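Local coordinates for phosphodiesterase (Pseudomonas aeruginosa, PDB 4G75), which acts as a colicin M-like bacteriocin, a magnesium-binding phosphodiesterase that probably blocks peptidoglycan synthesis in susceptible bacteria by cleaving lipid-linked cell-wall precursors, at residues 56-61 against 87-92; 151-156 against 267-272; 43-48 against 73-78; 8-13 against 105-110. All blocks are in the same frame, centred on the assembly; numbering follows the deposited sequence.

Contact 1 of 4, residues 56-61 against 87-92; sequences KPLLAL and WDIFDL
L58 reaches across to D88, I89 and L92 and carries most of this contact. Its CG lies beside the backbone N, and a nearly straight second torsion (chi2 177°) extends the chain, so the two methyls fork against the other helix. CD2 rests 4.1 Å from D88 CB, on the aliphatic stem of the acid. CD1 is the branch that meets I89 and L92. It sits 4.4 Å from I89 CD1 and 4.4 Å from L92 CD1, so it faces two residues a helical turn apart.

L61, one turn beyond L58, adds a smaller patch. Its CD1 lies 4.1 Å from D88 OD2, and the two side chains cross at about a right angle. The carboxylate is buried. OD2 is held by a salt bridge to R45 and a hydrogen bond with Y49, both on helix 34-49. These partners would be expected to stabilise the charged form.

The contact has no solvent side, because every touching residue is buried. It is tightest around L58. It is looser beside P57, which points across although its CB stays 5.4 Å from D88 OD2. Y49 also touches L58, while A149 and A145 of helix 143-153 touch I89 and L92. The axes of the two segments approach only to 11.7 Å and run 156° apart. Helices 55-65 and 81-102 are thus a roughly antiparallel pair, packed as in a helical bundle, within the helical part of this mixed protein.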
loop_
_atom_site.group_PDB
_atom_site.type_symbol
_atom_site.label_atom_id
_atom_site.label_comp_id
_atom_site.label_asym_id
_atom_site.label_seq_id
_atom_site.Cartn_x
_atom_site.Cartn_y
_atom_site.Cartn_z
ATOM N N LYS A 56 5.394 1.405 -12.526
ATOM C CA LYS A 56 6.275 1.535 -13.680
ATOM C C LYS A 56 7.718 1.077 -13.429
ATOM O O LYS A 56 8.259 0.300 -14.211
ATOM C CB LYS A 56 6.207 2.950 -14.260
ATOM C CG LYS A 56 4.881 3.248 -14.955
ATOM C CD LYS A 56 4.795 4.721 -15.342
ATOM C CE LYS A 56 3.464 5.045 -16.003
ATOM N NZ LYS A 56 3.434 6.448 -16.475
ATOM N N PRO A 57 8.337 1.519 -12.325
ATOM C CA PRO A 57 9.711 1.053 -12.093
ATOM C C PRO A 57 9.807 -0.468 -11.974
ATOM O O PRO A 57 10.741 -1.057 -12.514
ATOM C CB PRO A 57 10.105 1.705 -10.760
ATOM C CG PRO A 57 9.074 2.751 -10.492
ATOM C CD PRO A 57 7.856 2.436 -11.275
ATOM N N LEU A 58 8.859 -1.096 -11.278
ATOM C CA LEU A 58 8.889 -2.542 -11.118
ATOM C C LEU A 58 8.591 -3.255 -12.429
ATOM O O LEU A 58 9.225 -4.254 -12.757
ATOM C CB LEU A 58 7.915 -2.996 -10.029
ATOM C CG LEU A 58 8.312 -2.650 -8.596
ATOM C CD1 LEU A 58 7.206 -3.104 -7.646
ATOM C CD2 LEU A 58 9.628 -3.317 -8.233
ATOM N N LEU A 59 7.639 -2.723 -13.189
ATOM C CA LEU A 59 7.282 -3.323 -14.466
ATOM C C LEU A 59 8.442 -3.260 -15.453
ATOM O O LEU A 59 8.671 -4.196 -16.219
ATOM C CB LEU A 59 6.039 -2.651 -15.050
ATOM C CG LEU A 59 4.720 -3.089 -14.408
ATOM C CD1 LEU A 59 3.596 -2.187 -14.870
ATOM C CD2 LEU A 59 4.418 -4.548 -14.720
ATOM N N ALA A 60 9.180 -2.161 -15.430
ATOM C CA ALA A 60 10.308 -2.019 -16.337
ATOM C C ALA A 60 11.364 -3.079 -16.036
ATOM O O ALA A 60 11.935 -3.672 -16.948
ATOM C CB ALA A 60 10.897 -0.618 -16.244
ATOM N N LEU A 61 11.619 -3.313 -14.754
ATOM C CA LEU A 61 12.575 -4.332 -14.349
ATOM C C LEU A 61 12.091 -5.707 -14.789
ATOM O O LEU A 61 12.831 -6.460 -15.423
ATOM C CB LEU A 61 12.775 -4.315 -12.829
ATOM C CG LEU A 61 13.400 -3.020 -12.308
ATOM C CD1 LEU A 61 13.476 -3.020 -10.791
ATOM C CD2 LEU A 61 14.782 -2.819 -12.921
ATOM N N TRP A 87 15.884 -6.737 -4.966
ATOM C CA TRP A 87 16.251 -5.802 -3.903
ATOM C C TRP A 87 15.196 -4.725 -3.629
ATOM O O TRP A 87 15.028 -4.322 -2.490
ATOM C CB TRP A 87 17.631 -5.167 -4.154
ATOM C CG TRP A 87 18.779 -6.038 -3.725
ATOM C CD1 TRP A 87 19.795 -6.497 -4.511
ATOM C CD2 TRP A 87 19.025 -6.553 -2.409
ATOM N NE1 TRP A 87 20.663 -7.263 -3.765
ATOM C CE2 TRP A 87 20.211 -7.313 -2.473
ATOM C CE3 TRP A 87 18.359 -6.445 -1.185
ATOM C CZ2 TRP A 87 20.746 -7.958 -1.360
ATOM C CZ3 TRP A 87 18.894 -7.086 -0.076
ATOM C CH2 TRP A 87 20.074 -7.838 -0.175
ATOM N N ASP A 88 14.497 -4.260 -4.661
ATOM C CA ASP A 88 13.413 -3.299 -4.462
ATOM C C ASP A 88 12.274 -3.963 -3.681
ATOM O O ASP A 88 11.646 -3.340 -2.822
ATOM C CB ASP A 88 12.884 -2.761 -5.798
ATOM C CG ASP A 88 13.692 -1.583 -6.336
ATOM O OD1 ASP A 88 14.805 -1.293 -5.821
ATOM O OD2 ASP A 88 13.204 -0.946 -7.297
ATOM N N ILE A 89 12.007 -5.232 -3.982
ATOM C CA ILE A 89 10.979 -5.970 -3.250
ATOM C C ILE A 89 11.375 -6.096 -1.775
ATOM O O ILE A 89 10.528 -6.067 -0.885
ATOM C CB ILE A 89 10.702 -7.348 -3.898
ATOM C CG1 ILE A 89 10.013 -7.162 -5.253
ATOM C CG2 ILE A 89 9.837 -8.233 -2.989
ATOM C CD1 ILE A 89 8.721 -6.383 -5.187
ATOM N N PHE A 90 12.672 -6.188 -1.514
ATOM C CA PHE A 90 13.171 -6.189 -0.141
ATOM C C PHE A 90 13.046 -4.809 0.505
ATOM O O PHE A 90 12.612 -4.692 1.643
ATOM C CB PHE A 90 14.634 -6.654 -0.121
ATOM C CG PHE A 90 15.231 -6.787 1.262
ATOM C CD1 PHE A 90 14.942 -7.886 2.060
ATOM C CD2 PHE A 90 16.126 -5.839 1.741
ATOM C CE1 PHE A 90 15.515 -8.024 3.325
ATOM C CE2 PHE A 90 16.702 -5.973 3.001
ATOM C CZ PHE A 90 16.390 -7.063 3.797
ATOM N N ASP A 91 13.426 -3.766 -0.229
ATOM C CA ASP A 91 13.548 -2.424 0.335
ATOM C C ASP A 91 12.219 -1.717 0.557
ATOM O O ASP A 91 12.035 -1.031 1.568
ATOM C CB ASP A 91 14.424 -1.542 -0.556
ATOM C CG ASP A 91 15.896 -1.889 -0.457
ATOM O OD1 ASP A 91 16.285 -2.558 0.525
ATOM O OD2 ASP A 91 16.657 -1.486 -1.361
ATOM N N LEU A 92 11.305 -1.869 -0.395
ATOM C CA LEU A 92 10.035 -1.154 -0.339
ATOM C C LEU A 92 9.219 -1.372 0.952
ATOM O O LEU A 92 8.720 -0.410 1.534
ATOM C CB LEU A 92 9.205 -1.412 -1.603
ATOM C CG LEU A 92 9.702 -0.641 -2.837
ATOM C CD1 LEU A 92 9.202 -1.284 -4.126
ATOM C CD2 LEU A 92 9.311 0.841 -2.768
#

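Contact 2 of 4, residues 151-156 against 267-272; sequences YLTGKG and QKFKDT
The end of helix 143-153 meets a type I beta turn, F269 to T272, and L152 CA and T272 CA come within 4.1 Å. T272 CA also makes a CA-H...O contact with Y151 O at 3.3 Å. T272 CG2 lies over one face of the Y151 ring, 3.5 Å from its centroid and shifted toward the rim, a CH-pi contact. It gets there because CG2 is anti to the T272 backbone N while OG1 turns back into the turn (chi1 -62°). That hydroxyl donates to F269 O at 2.8 Å. F269 O also accepts from T272 N, so two donors grip one carbonyl.

Within the colicin M family region, this joins a helix end to the loop leading into strand 275-278. Just after the turn, a backbone hydrogen bond joins T273 to Y151. L152 CD1 sits over the centre of the F269 ring, 4.0 Å from its centroid and only 5° off the normal. T153 CG2 meets the same ring at its edge. I86, I89 and W65 pack around F269 as well.

K155 leaves helical geometry with positive phi, and its N donates to water 1. This water lies within bonding distance of Y151 O and D271 O, but it has too few protons for all the acceptors around it. Nearer solvent, K155 NZ and D271 OD2 are 4.0 Å apart, too far for a salt bridge. Water 2 joins them, accepting from NZ and donating to OD2 at 2.7 Å.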
loop_
_atom_site.group_PDB
_atom_site.type_symbol
_atom_site.label_atom_id
_atom_site.label_comp_id
_atom_site.label_asym_id
_atom_site.label_seq_id
_atom_site.Cartn_x
_atom_site.Cartn_y
_atom_site.Cartn_z
ATOM N N TYR A 151 3.050 -9.977 -0.515
ATOM C CA TYR A 151 2.418 -11.039 -1.290
ATOM C C TYR A 151 3.494 -11.997 -1.821
ATOM O O TYR A 151 3.353 -13.227 -1.756
ATOM C CB TYR A 151 1.632 -10.389 -2.431
ATOM C CG TYR A 151 0.960 -11.322 -3.404
ATOM C CD1 TYR A 151 0.029 -12.267 -2.973
ATOM C CD2 TYR A 151 1.211 -11.224 -4.766
ATOM C CE1 TYR A 151 -0.601 -13.110 -3.878
ATOM C CE2 TYR A 151 0.583 -12.059 -5.678
ATOM C CZ TYR A 151 -0.318 -12.996 -5.229
ATOM O OH TYR A 151 -0.943 -13.822 -6.136
ATOM N N LEU A 152 4.590 -11.425 -2.313
ATOM C CA LEU A 152 5.666 -12.218 -2.905
ATOM C C LEU A 152 6.517 -12.979 -1.891
ATOM O O LEU A 152 6.995 -14.077 -2.182
ATOM C CB LEU A 152 6.591 -11.331 -3.751
ATOM C CG LEU A 152 5.949 -10.530 -4.885
ATOM C CD1 LEU A 152 7.029 -9.930 -5.785
ATOM C CD2 LEU A 152 4.995 -11.382 -5.695
ATOM N N THR A 153 6.706 -12.403 -0.705
ATOM C CA THR A 153 7.719 -12.909 0.216
ATOM C C THR A 153 7.285 -13.070 1.675
ATOM O O THR A 153 8.047 -13.593 2.490
ATOM C CB THR A 153 8.977 -12.001 0.201
ATOM O OG1 THR A 153 8.610 -10.676 0.613
ATOM C CG2 THR A 153 9.588 -11.948 -1.195
ATOM N N GLY A 154 6.084 -12.612 2.014
ATOM C CA GLY A 154 5.633 -12.647 3.399
ATOM C C GLY A 154 5.142 -14.004 3.884
ATOM O O GLY A 154 4.910 -14.197 5.075
ATOM N N LYS A 155 4.986 -14.946 2.960
ATOM C CA LYS A 155 4.602 -16.319 3.306
ATOM C C LYS A 155 3.330 -16.388 4.150
ATOM O O LYS A 155 3.257 -17.155 5.112
ATOM C CB LYS A 155 5.747 -17.036 4.022
ATOM C CG LYS A 155 6.977 -17.223 3.149
ATOM C CD LYS A 155 7.996 -18.153 3.812
ATOM C CE LYS A 155 9.014 -18.652 2.804
ATOM N NZ LYS A 155 10.116 -19.409 3.450
ATOM N N GLY A 156 2.342 -15.577 3.794
ATOM C CA GLY A 156 1.013 -15.716 4.361
ATOM C C GLY A 156 0.772 -14.943 5.647
ATOM O O GLY A 156 -0.347 -14.922 6.154
ATOM N N GLN A 267 6.363 -17.649 -10.759
ATOM C CA GLN A 267 7.359 -18.501 -11.395
ATOM C C GLN A 267 8.707 -18.315 -10.718
ATOM O O GLN A 267 9.493 -19.254 -10.608
ATOM C CB GLN A 267 7.524 -18.132 -12.871
ATOM C CG GLN A 267 6.239 -17.884 -13.627
ATOM C CD GLN A 267 5.820 -19.066 -14.457
ATOM O OE1 GLN A 267 5.242 -20.024 -13.948
ATOM N NE2 GLN A 267 6.106 -19.003 -15.752
ATOM N N LYS A 268 8.960 -17.090 -10.265
ATOM C CA LYS A 268 10.271 -16.722 -9.747
ATOM C C LYS A 268 10.262 -16.486 -8.244
ATOM O O LYS A 268 11.247 -16.758 -7.559
ATOM C CB LYS A 268 10.805 -15.501 -10.494
ATOM C CG LYS A 268 10.885 -15.723 -11.997
ATOM C CD LYS A 268 11.776 -14.705 -12.678
ATOM C CE LYS A 268 12.225 -15.198 -14.051
ATOM N NZ LYS A 268 13.084 -16.420 -13.964
ATOM N N PHE A 269 9.144 -15.982 -7.734
ATOM C CA PHE A 269 8.967 -15.819 -6.304
ATOM C C PHE A 269 8.073 -16.960 -5.847
ATOM O O PHE A 269 6.862 -16.813 -5.731
ATOM C CB PHE A 269 8.339 -14.455 -5.996
ATOM C CG PHE A 269 9.314 -13.310 -6.069
ATOM C CD1 PHE A 269 9.888 -12.796 -4.917
ATOM C CD2 PHE A 269 9.660 -12.751 -7.292
ATOM C CE1 PHE A 269 10.791 -11.739 -4.981
ATOM C CE2 PHE A 269 10.566 -11.699 -7.363
ATOM C CZ PHE A 269 11.124 -11.188 -6.207
ATOM N N LYS A 270 8.695 -18.114 -5.617
ATOM C CA LYS A 270 7.970 -19.365 -5.434
ATOM C C LYS A 270 7.152 -19.433 -4.147
ATOM O O LYS A 270 6.339 -20.338 -3.975
ATOM C CB LYS A 270 8.939 -20.544 -5.516
ATOM C CG LYS A 270 9.647 -20.657 -6.860
ATOM C CD LYS A 270 10.333 -22.006 -7.005
ATOM C CE LYS A 270 10.824 -22.236 -8.426
ATOM N NZ LYS A 270 11.523 -23.549 -8.554
ATOM N N ASP A 271 7.362 -18.482 -3.245
ATOM C CA ASP A 271 6.597 -18.451 -2.000
ATOM C C ASP A 271 5.391 -17.518 -2.054
ATOM O O ASP A 271 4.695 -17.355 -1.059
ATOM C CB ASP A 271 7.502 -18.060 -0.830
ATOM C CG ASP A 271 8.633 -19.044 -0.624
ATOM O OD1 ASP A 271 8.362 -20.262 -0.600
ATOM O OD2 ASP A 271 9.789 -18.595 -0.485
ATOM N N THR A 272 5.145 -16.910 -3.212
ATOM C CA THR A 272 4.021 -15.989 -3.366
ATOM C C THR A 272 2.714 -16.621 -2.910
ATOM O O THR A 272 2.374 -17.726 -3.328
ATOM C CB THR A 272 3.850 -15.540 -4.824
ATOM O OG1 THR A 272 5.020 -14.826 -5.247
ATOM C CG2 THR A 272 2.628 -14.635 -4.970
HETATM O O HOH W 1 4.831 -14.956 0.172
HETATM O O HOH W 2 11.848 -19.396 0.999
#

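Contact 3 of 4, residues 43-48 against 73-78; sequences GQRDVA and YGYPSL. With EDO (1,2-ethanediol), chain I.
Y75 sets its CG beside the backbone N (chi1 -67°), which brings the ring up to Q44, R45 and A48. R45 runs out nearly straight and then bends at chi3 (-58°), which carries its guanidinium along toward L78. The contact is a loop lying against a helix. Segment 73-78 belongs to the connection between helices 55-65 and 81-102, and it leans on helix 34-49 within the helical part of the protein.

Two methylene groups meet the same ring carbon of Y75. Q44 CG is 3.9 Å from Y75 CE1, and R45 CG is 4.0 Å from that CE1. Both approach the ring obliquely. Farther along, L78 CD1 lies 4.0 Å from R45 NH1. R45 NE and NH2 form salt bridges with D88 and E84, and NH1 is hydrogen-bonded to S41.

Around Q44 the contact is polar. Q44 OE1 accepts from O2 of an ethanediol, probably from the crystallisation liquor, at 2.9 Å. That diol also bonds to Q14. Water 3 donates to Q44 O and lies 3.2 Å from Y75 OH. On the helix side, Y75 OH also rests 3.3 Å from A48 CB.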
loop_
_atom_site.group_PDB
_atom_site.type_symbol
_atom_site.label_atom_id
_atom_site.label_comp_id
_atom_site.label_asym_id
_atom_site.label_seq_id
_atom_site.Cartn_x
_atom_site.Cartn_y
_atom_site.Cartn_z
ATOM N N GLY A 43 18.448 5.342 -7.941
ATOM C CA GLY A 43 18.110 6.752 -7.835
ATOM C C GLY A 43 16.829 7.135 -8.558
ATOM O O GLY A 43 15.918 7.710 -7.956
ATOM N N GLN A 44 16.741 6.819 -9.848
ATOM C CA GLN A 44 15.553 7.198 -10.605
ATOM C C GLN A 44 14.317 6.411 -10.167
ATOM O O GLN A 44 13.205 6.947 -10.164
ATOM C CB GLN A 44 15.774 7.063 -12.113
ATOM C CG GLN A 44 14.731 7.818 -12.925
ATOM C CD GLN A 44 14.656 9.296 -12.549
ATOM O OE1 GLN A 44 15.644 9.891 -12.106
ATOM N NE2 GLN A 44 13.487 9.895 -12.732
ATOM N N ARG A 45 14.499 5.149 -9.792
ATOM C CA ARG A 45 13.364 4.397 -9.278
ATOM C C ARG A 45 12.870 5.023 -7.979
ATOM O O ARG A 45 11.670 5.174 -7.775
ATOM C CB ARG A 45 13.701 2.915 -9.089
ATOM C CG ARG A 45 14.047 2.178 -10.386
ATOM C CD ARG A 45 13.870 0.661 -10.222
ATOM N NE ARG A 45 14.694 0.141 -9.137
ATOM C CZ ARG A 45 15.974 -0.195 -9.265
ATOM N NH1 ARG A 45 16.579 -0.078 -10.441
ATOM N NH2 ARG A 45 16.654 -0.643 -8.220
ATOM N N ASP A 46 13.794 5.400 -7.102
ATOM C CA ASP A 46 13.414 6.017 -5.834
ATOM C C ASP A 46 12.647 7.319 -6.044
ATOM O O ASP A 46 11.719 7.633 -5.295
ATOM C CB ASP A 46 14.650 6.283 -4.967
ATOM C CG ASP A 46 15.233 5.019 -4.377
ATOM O OD1 ASP A 46 14.572 3.956 -4.444
ATOM O OD2 ASP A 46 16.355 5.097 -3.831
ATOM N N VAL A 47 13.046 8.084 -7.056
ATOM C CA VAL A 47 12.348 9.324 -7.381
ATOM C C VAL A 47 10.879 9.027 -7.665
ATOM O O VAL A 47 9.986 9.756 -7.230
ATOM C CB VAL A 47 12.995 10.034 -8.591
ATOM C CG1 VAL A 47 12.051 11.106 -9.155
ATOM C CG2 VAL A 47 14.327 10.658 -8.182
ATOM N N ALA A 48 10.635 7.955 -8.405
ATOM C CA ALA A 48 9.270 7.539 -8.682
ATOM C C ALA A 48 8.582 7.075 -7.406
ATOM O O ALA A 48 7.464 7.489 -7.120
ATOM C CB ALA A 48 9.248 6.434 -9.740
ATOM N N TYR A 73 9.201 2.181 -19.810
ATOM C CA TYR A 73 8.765 3.408 -19.147
ATOM C C TYR A 73 9.887 4.428 -18.946
ATOM O O TYR A 73 9.886 5.191 -17.977
ATOM C CB TYR A 73 8.084 3.081 -17.806
ATOM C CG TYR A 73 6.805 2.293 -17.952
ATOM C CD1 TYR A 73 5.668 2.869 -18.509
ATOM C CD2 TYR A 73 6.728 0.973 -17.528
ATOM C CE1 TYR A 73 4.500 2.150 -18.646
ATOM C CE2 TYR A 73 5.561 0.245 -17.663
ATOM C CZ TYR A 73 4.452 0.839 -18.217
ATOM O OH TYR A 73 3.289 0.115 -18.354
ATOM N N GLY A 74 10.842 4.442 -19.869
ATOM C CA GLY A 74 11.916 5.417 -19.825
ATOM C C GLY A 74 13.101 5.020 -18.965
ATOM O O GLY A 74 14.108 5.726 -18.924
ATOM N N TYR A 75 12.992 3.893 -18.274
ATOM C CA TYR A 75 14.109 3.402 -17.471
ATOM C C TYR A 75 15.180 2.741 -18.343
ATOM O O TYR A 75 14.874 2.089 -19.342
ATOM C CB TYR A 75 13.623 2.446 -16.375
ATOM C CG TYR A 75 12.792 3.149 -15.332
ATOM C CD1 TYR A 75 13.398 3.819 -14.278
ATOM C CD2 TYR A 75 11.403 3.180 -15.420
ATOM C CE1 TYR A 75 12.651 4.492 -13.333
ATOM C CE2 TYR A 75 10.640 3.858 -14.477
ATOM C CZ TYR A 75 11.274 4.506 -13.432
ATOM O OH TYR A 75 10.543 5.185 -12.482
ATOM N N PRO A 76 16.449 2.916 -17.961
ATOM C CA PRO A 76 17.568 2.290 -18.676
ATOM C C PRO A 76 17.559 0.776 -18.520
ATOM O O PRO A 76 17.255 0.267 -17.439
ATOM C CB PRO A 76 18.802 2.870 -17.968
ATOM C CG PRO A 76 18.314 4.102 -17.277
ATOM C CD PRO A 76 16.910 3.775 -16.861
ATOM N N SER A 77 17.881 0.055 -19.590
ATOM C CA SER A 77 18.078 -1.383 -19.472
ATOM C C SER A 77 19.301 -1.655 -18.595
ATOM O O SER A 77 20.307 -0.948 -18.675
ATOM C CB SER A 77 18.239 -2.033 -20.851
ATOM O OG SER A 77 19.471 -1.672 -21.440
ATOM N N LEU A 78 19.205 -2.685 -17.762
ATOM C CA LEU A 78 20.224 -2.979 -16.760
ATOM C C LEU A 78 20.930 -4.301 -17.003
ATOM O O LEU A 78 20.387 -5.208 -17.635
ATOM C CB LEU A 78 19.597 -3.022 -15.358
ATOM C CG LEU A 78 18.861 -1.758 -14.901
ATOM C CD1 LEU A 78 18.339 -1.937 -13.476
ATOM C CD2 LEU A 78 19.745 -0.521 -14.999
HETATM C C1 EDO I . 17.240 13.768 -11.321
HETATM O O1 EDO I . 18.369 13.795 -10.437
HETATM C C2 EDO I . 16.201 12.799 -10.770
HETATM O O2 EDO I . 15.104 12.662 -11.680
HETATM O O HOH W 3 11.512 8.259 -12.178
#

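Contact 4 of 4, residues 8-13 against 105-110; sequences TTIVAG and DRITAM
The start of helix 106-113 receives the extended N-terminal arm here, and R106, in the first turn, anchors the arm by T8. The R106 chain is extended as far as NE (chi3 -169°), so its guanidinium arrives at the arm end-on. NH1 and NH2 both donate to the backbone oxygen of T8, at 2.8 Å from NH1 to T8 O and 2.9 Å from NH2 to T8 O. Both N-H...O angles are near 140°, so neither bond is straight, as expected when two nitrogens share one acceptor. T8 O lies near the guanidinium plane, 11° out of it. Outside the segments, NE forms a salt bridge with D4, and NH1 has a weak bond to V50 O. D4 would be expected to offset much of the positive charge.

This helix begins with an N-cap. D105 OD2 is met from above its carboxylate plane by T108 N at 3.1 Å, and D105 OD1 accepts from T108 OG1 at 2.6 Å. The cap is consistent with a well-defined first turn, from which R106 and I107 both point at the arm.

The apolar part lies next to the arginine. I10 slides along the R106 stem in the opposite direction, with I10 CD1 4.0 Å from R106 CD. The same I10 CD1 reaches I107 CG1 at 4.1 Å. A12 CB extends the strip at 4.3 Å from I107 CD1. The I10 backbone N is bonded to N51 OD1.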
loop_
_atom_site.group_PDB
_atom_site.type_symbol
_atom_site.label_atom_id
_atom_site.label_comp_id
_atom_site.label_asym_id
_atom_site.label_seq_id
_atom_site.Cartn_x
_atom_site.Cartn_y
_atom_site.Cartn_z
ATOM N N THR A 8 0.134 14.292 -0.669
ATOM C CA THR A 8 0.946 15.397 -1.176
ATOM C C THR A 8 2.050 14.909 -2.111
ATOM O O THR A 8 2.579 13.813 -1.941
ATOM C CB THR A 8 1.580 16.183 -0.024
ATOM O OG1 THR A 8 2.471 15.330 0.705
ATOM C CG2 THR A 8 0.507 16.691 0.913
ATOM N N THR A 9 2.386 15.722 -3.105
ATOM C CA THR A 9 3.495 15.411 -4.002
ATOM C C THR A 9 4.740 16.131 -3.513
ATOM O O THR A 9 4.671 17.306 -3.182
ATOM C CB THR A 9 3.204 15.886 -5.434
ATOM O OG1 THR A 9 2.051 15.205 -5.942
ATOM C CG2 THR A 9 4.389 15.601 -6.338
ATOM N N ILE A 10 5.874 15.436 -3.466
ATOM C CA ILE A 10 7.118 16.091 -3.081
ATOM C C ILE A 10 8.062 16.246 -4.261
ATOM O O ILE A 10 7.890 15.607 -5.296
ATOM C CB ILE A 10 7.840 15.364 -1.926
ATOM C CG1 ILE A 10 8.353 13.993 -2.368
ATOM C CG2 ILE A 10 6.921 15.238 -0.711
ATOM C CD1 ILE A 10 9.335 13.391 -1.385
ATOM N N VAL A 11 9.051 17.114 -4.089
ATOM C CA VAL A 11 10.070 17.355 -5.099
ATOM C C VAL A 11 11.304 16.525 -4.780
ATOM O O VAL A 11 11.910 16.687 -3.723
ATOM C CB VAL A 11 10.470 18.843 -5.137
ATOM C CG1 VAL A 11 11.654 19.046 -6.086
ATOM C CG2 VAL A 11 9.282 19.697 -5.546
ATOM N N ALA A 12 11.686 15.637 -5.688
ATOM C CA ALA A 12 12.835 14.784 -5.429
ATOM C C ALA A 12 13.675 14.522 -6.672
ATOM O O ALA A 12 13.172 14.529 -7.795
ATOM C CB ALA A 12 12.387 13.464 -4.812
ATOM N N GLY A 13 14.961 14.281 -6.449
ATOM C CA GLY A 13 15.884 13.959 -7.522
ATOM C C GLY A 13 16.807 12.826 -7.121
ATOM O O GLY A 13 16.851 12.439 -5.955
ATOM N N ASP A 105 10.107 10.906 7.079
ATOM C CA ASP A 105 9.642 11.477 5.823
ATOM C C ASP A 105 10.027 10.490 4.722
ATOM O O ASP A 105 10.791 9.566 4.964
ATOM C CB ASP A 105 10.297 12.833 5.568
ATOM C CG ASP A 105 11.811 12.727 5.411
ATOM O OD1 ASP A 105 12.521 12.720 6.438
ATOM O OD2 ASP A 105 12.286 12.658 4.262
ATOM N N ARG A 106 9.518 10.696 3.516
ATOM C CA ARG A 106 9.647 9.689 2.467
ATOM C C ARG A 106 11.090 9.395 2.107
ATOM O O ARG A 106 11.505 8.232 2.026
ATOM C CB ARG A 106 8.882 10.129 1.220
ATOM C CG ARG A 106 7.384 10.192 1.463
ATOM C CD ARG A 106 6.663 10.876 0.322
ATOM N NE ARG A 106 5.271 11.172 0.665
ATOM C CZ ARG A 106 4.425 11.797 -0.145
ATOM N NH1 ARG A 106 4.827 12.171 -1.353
ATOM N NH2 ARG A 106 3.182 12.052 0.247
ATOM N N ILE A 107 11.854 10.457 1.882
ATOM C CA ILE A 107 13.238 10.304 1.465
ATOM C C ILE A 107 14.062 9.641 2.564
ATOM O O ILE A 107 14.802 8.688 2.306
ATOM C CB ILE A 107 13.831 11.655 1.016
ATOM C CG1 ILE A 107 13.117 12.125 -0.257
ATOM C CG2 ILE A 107 15.343 11.539 0.798
ATOM C CD1 ILE A 107 13.429 13.546 -0.671
ATOM N N THR A 108 13.913 10.119 3.794
ATOM C CA THR A 108 14.630 9.508 4.911
ATOM C C THR A 108 14.262 8.031 5.059
ATOM O O THR A 108 15.117 7.188 5.308
ATOM C CB THR A 108 14.354 10.237 6.235
ATOM O OG1 THR A 108 14.814 11.591 6.141
ATOM C CG2 THR A 108 15.064 9.544 7.387
ATOM N N ALA A 109 12.979 7.729 4.916
ATOM C CA ALA A 109 12.510 6.361 5.055
ATOM C C ALA A 109 13.204 5.449 4.046
ATOM O O ALA A 109 13.629 4.355 4.391
ATOM C CB ALA A 109 10.994 6.305 4.885
HETATM N N MSE A 110 13.331 5.911 2.806
HETATM C CA MSE A 110 13.965 5.103 1.772
HETATM C C MSE A 110 15.473 4.992 1.991
HETATM O O MSE A 110 16.043 3.921 1.836
HETATM C CB MSE A 110 13.678 5.654 0.380
HETATM C CG MSE A 110 14.357 4.863 -0.724
HETATM SE SE MSE A 110 13.677 3.026 -0.838
HETATM C CE MSE A 110 12.080 3.457 -1.884
#

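Overall arrangement
Contact 1 is the buried one, and leucines dominate it. Contacts 2 and 3 are partly buried, and contact 4 lies at the surface. Waters link polar groups in contacts 2 and 3, while contact 4 relies on a two-nitrogen arginine grip. Contacts 1 and 3 hold the same helical region: segment 73-78 is in the connection between the two helices of contact 1, and R45 joins the two contacts. Contact 1 also touches the other two. I89 packs on L152, T153 and F269 of contact 2. L92 meets the selenomethionine M110 of contact 4. Contacts 3 and 4 touch through V47 and G13. Contact 2 stays clear of both, with nearest atoms about 12 and 15 Å away.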